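Local atomic coordinates of uncharacterized protein (Enterococcus faecalis, PDB entry 3CLQ), a protein that is of unknown function but belongs to the AllG family, and is therefore possibly related to a subunit of oxamate carbamoyltransferase. Residues B[160-163]-B[164-168]; B[321-324]-B[325-328]. One frame throughout, in Å; residues are numbered along the deposited sequence.

Following the chain from its N terminus, interaction 1 comes first, in the last turns of helix 146-168. Interaction 2 comes later, where the loop after helix 309-313 leads into helix 327-330. Each contact is formed by one continuous stretch, so neither closes a long loop. They lie in series and neither nest nor cross. The centres of interaction 1 and interaction 2 are about 34 Å apart. The nearest atoms of interaction 1 and interaction 2 are about 25 Å apart. Interaction 1 lies within its own subunit, against strand 26-33 of an antiparallel sheet and helices 195-210 and 216-226. Interaction 2 is a 3-10 turn next to loop residues Glu-189 and Arg-193, and it also packs on the second subunit.

Interaction 1: residues B[160-163]-B[164-168]; sequences GPLL and HDAMT
Gly-160, Pro-161, Leu-162 and Leu-163 each offer a backbone O to the N four residues later, the i to i+4 pattern of an alpha helix. These bonds belong to the C-terminal turns of helix 146-168. Asp-165 N reaches Pro-161 O at 2.9 Å with an N-H...O angle of 167°. The bond from Met-167 N to Leu-163 O is more bent, at 148°. Pro-161 has no N-H to give, and the helix is kinked there. The side chains divide between several neighbours. Leu-162 CD2 lies 4.5 Å from Ala-166 CB, and both residues pack on Met-209 of helix 195-210. Leu-163 and Met-167, a selenomethionine, meet Phe-31 of strand 26-33. Met-167 CG passes 3.5 Å from Leu-163 O; the chain bends at chi2, which places SE, and again at chi3, which places CE. With chi1 at 167°, the His-164 ring is turned so that ND1 bonds Phe-31 O. Asp-165 OD2 lies in the plane of this ring, at its edge. In the last turn, Asp-165 O accepts from both Thr-168 N and Thr-168 OG1; the hydroxyl bond is 3.0 Å long and uses a lone pair in the carbonyl plane.

Interaction 2: residues B[321-324]-B[325-328]; sequences AAAP and AIVP
Ala-323 and Ile-326 form the tight part of this contact. Ile-326 N gives a nearly straight bond to Ala-323 O, 3.0 Å long with an N-H...O angle of 176°. The N-H comes from above the carbonyl plane, 41° out of it, and does not use a lone pair. The isoleucine side chain lies beside this bond. Its CG1 sits between the backbone N and the carbonyl carbon (chi1 56°), and is modelled closer to Ala-323 O than a carbon should come, so that detail is doubtful. Ile-326 CG1 also lies 4.2 Å from Ala-323 CB, a small apolar contact. The i to i+3 bond, with Pro-324 and Ala-325 both in helical backbone conformation, makes this a turn of 3-10 geometry, and it leads from the loop into helix 327-330. Pro-324 is the second residue of the turn, where the turn needs no N-H. The next link is looser: Val-327 N makes only a weak bond to Pro-324 O, at 3.4 Å. Val-327 CG2 lies alongside Pro-324 O at 4.0 Å. Buried Ala-323 and Ile-326 touch Glu-189 and Arg-193 respectively. Toward the more open end, Pro-324, Ala-325 and Pro-328 meet the second subunit: Pro-324 packs on Pro-358, Ala-325 on His-185 and Pro-328 on Phe-362, all three partners being residues of that other chain.

Interaction 1: residues B[160-163]-B[164-168]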
loop_
_atom_site.group_PDB
_atom_site.type_symbol
_atom_site.label_atom_id
_atom_site.label_comp_id
_atom_site.label_asym_id
_atom_site.label_seq_id
_atom_site.Cartn_x
_atom_site.Cartn_y
_atom_site.Cartn_z
ATOM N N GLY B 160 -20.807 -4.007 -13.315
ATOM C CA GLY B 160 -20.827 -5.472 -13.316
ATOM C C GLY B 160 -20.355 -6.160 -14.589
ATOM O O GLY B 160 -19.375 -6.903 -14.564
ATOM N N PRO B 161 -21.072 -5.943 -15.705
ATOM C CA PRO B 161 -20.690 -6.464 -17.014
ATOM C C PRO B 161 -19.250 -6.124 -17.389
ATOM O O PRO B 161 -18.506 -6.979 -17.882
ATOM C CB PRO B 161 -21.661 -5.753 -17.948
ATOM C CG PRO B 161 -22.880 -5.557 -17.118
ATOM C CD PRO B 161 -22.340 -5.194 -15.769
ATOM N N LEU B 162 -18.854 -4.886 -17.135
ATOM C CA LEU B 162 -17.477 -4.475 -17.354
ATOM C C LEU B 162 -16.540 -5.422 -16.611
ATOM O O LEU B 162 -15.572 -5.914 -17.181
ATOM C CB LEU B 162 -17.272 -3.041 -16.888
ATOM C CG LEU B 162 -16.038 -2.266 -17.386
ATOM C CD1 LEU B 162 -15.898 -0.944 -16.649
ATOM C CD2 LEU B 162 -14.760 -3.052 -17.224
ATOM N N LEU B 163 -16.824 -5.694 -15.346
ATOM C CA LEU B 163 -15.916 -6.523 -14.575
ATOM C C LEU B 163 -15.840 -7.921 -15.130
ATOM O O LEU B 163 -14.759 -8.465 -15.291
ATOM C CB LEU B 163 -16.305 -6.579 -13.104
ATOM C CG LEU B 163 -15.457 -5.654 -12.237
ATOM C CD1 LEU B 163 -14.360 -5.136 -13.101
ATOM C CD2 LEU B 163 -16.272 -4.498 -11.662
ATOM N N HIS B 164 -16.997 -8.491 -15.423
ATOM C CA HIS B 164 -17.108 -9.838 -15.972
ATOM C C HIS B 164 -16.298 -9.970 -17.250
ATOM O O HIS B 164 -15.551 -10.935 -17.417
ATOM C CB HIS B 164 -18.576 -10.128 -16.276
ATOM C CG HIS B 164 -18.809 -11.348 -17.114
ATOM N ND1 HIS B 164 -18.983 -12.606 -16.571
ATOM C CD2 HIS B 164 -18.968 -11.493 -18.451
ATOM C CE1 HIS B 164 -19.219 -13.476 -17.539
ATOM N NE2 HIS B 164 -19.208 -12.827 -18.690
ATOM N N ASP B 165 -16.465 -8.998 -18.148
ATOM C CA ASP B 165 -15.758 -8.994 -19.415
ATOM C C ASP B 165 -14.239 -8.867 -19.196
ATOM O O ASP B 165 -13.442 -9.589 -19.796
ATOM C CB ASP B 165 -16.305 -7.887 -20.322
ATOM C CG ASP B 165 -17.739 -8.174 -20.802
ATOM O OD1 ASP B 165 -18.203 -7.487 -21.749
ATOM O OD2 ASP B 165 -18.408 -9.091 -20.244
ATOM N N ALA B 166 -13.839 -7.977 -18.302
ATOM C CA ALA B 166 -12.432 -7.821 -18.010
ATOM C C ALA B 166 -11.793 -9.148 -17.580
ATOM O O ALA B 166 -10.681 -9.476 -17.986
ATOM C CB ALA B 166 -12.252 -6.774 -16.943
HETATM N N MSE B 167 -12.487 -9.921 -16.755
HETATM C CA MSE B 167 -11.857 -11.121 -16.232
HETATM C C MSE B 167 -11.731 -12.248 -17.263
HETATM O O MSE B 167 -10.979 -13.206 -17.043
HETATM C CB MSE B 167 -12.543 -11.598 -14.958
HETATM C CG MSE B 167 -12.410 -10.631 -13.818
HETATM SE SE MSE B 167 -10.525 -10.431 -13.222
HETATM C CE MSE B 167 -10.317 -12.234 -12.431
ATOM N N THR B 168 -12.437 -12.145 -18.393
ATOM C CA THR B 168 -12.217 -13.132 -19.461
ATOM C C THR B 168 -10.885 -12.904 -20.185
ATOM O O THR B 168 -10.366 -13.825 -20.819
ATOM C CB THR B 168 -13.366 -13.209 -20.517
ATOM O OG1 THR B 168 -13.287 -12.087 -21.402
ATOM C CG2 THR B 168 -14.739 -13.272 -19.859
#

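Interaction 2: residues B[321-324]-B[325-328]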
loop_
_atom_site.group_PDB
_atom_site.type_symbol
_atom_site.label_atom_id
_atom_site.label_comp_id
_atom_site.label_asym_id
_atom_site.label_seq_id
_atom_site.Cartn_x
_atom_site.Cartn_y
_atom_site.Cartn_z
ATOM N N ALA B 321 -1.855 -5.690 14.744
ATOM C CA ALA B 321 -0.487 -5.159 14.808
ATOM C C ALA B 321 0.061 -4.622 13.494
ATOM O O ALA B 321 0.929 -3.760 13.491
ATOM C CB ALA B 321 0.461 -6.207 15.348
ATOM N N ALA B 322 -0.426 -5.154 12.387
ATOM C CA ALA B 322 0.073 -4.817 11.058
ATOM C C ALA B 322 -0.391 -3.439 10.602
ATOM O O ALA B 322 0.115 -2.905 9.624
ATOM C CB ALA B 322 -0.389 -5.845 10.067
ATOM N N ALA B 323 -1.333 -2.856 11.332
ATOM C CA ALA B 323 -2.041 -1.707 10.839
ATOM C C ALA B 323 -2.114 -0.622 11.884
ATOM O O ALA B 323 -3.224 -0.246 12.309
ATOM C CB ALA B 323 -3.434 -2.131 10.457
ATOM N N PRO B 324 -0.947 -0.106 12.315
ATOM C CA PRO B 324 -0.971 0.931 13.313
ATOM C C PRO B 324 -1.765 2.146 12.848
ATOM O O PRO B 324 -2.186 2.938 13.664
ATOM C CB PRO B 324 0.509 1.283 13.500
ATOM C CG PRO B 324 1.171 0.823 12.297
ATOM C CD PRO B 324 0.420 -0.427 11.907
ATOM N N ALA B 325 -1.977 2.308 11.556
ATOM C CA ALA B 325 -2.815 3.417 11.093
ATOM C C ALA B 325 -4.231 3.474 11.730
ATOM O O ALA B 325 -4.833 4.546 11.839
ATOM C CB ALA B 325 -2.923 3.405 9.577
ATOM N N ILE B 326 -4.776 2.346 12.157
ATOM C CA ILE B 326 -6.166 2.367 12.621
ATOM C C ILE B 326 -6.379 2.769 14.084
ATOM O O ILE B 326 -7.490 3.112 14.484
ATOM C CB ILE B 326 -6.841 1.020 12.413
ATOM C CG1 ILE B 326 -6.021 -0.079 13.115
ATOM C CG2 ILE B 326 -7.038 0.781 10.937
ATOM C CD1 ILE B 326 -6.770 -1.369 13.335
ATOM N N VAL B 327 -5.334 2.733 14.887
ATOM C CA VAL B 327 -5.493 3.005 16.307
ATOM C C VAL B 327 -6.456 4.153 16.691
ATOM O O VAL B 327 -7.312 3.975 17.554
ATOM C CB VAL B 327 -4.093 3.084 17.015
ATOM C CG1 VAL B 327 -4.147 3.805 18.363
ATOM C CG2 VAL B 327 -3.519 1.657 17.167
ATOM N N PRO B 328 -6.331 5.335 16.069
ATOM C CA PRO B 328 -7.319 6.335 16.503
ATOM C C PRO B 328 -8.735 6.109 15.936
ATOM O O PRO B 328 -9.705 6.650 16.468
ATOM C CB PRO B 328 -6.723 7.658 16.010
ATOM C CG PRO B 328 -5.939 7.278 14.811
ATOM C CD PRO B 328 -5.385 5.886 15.079
#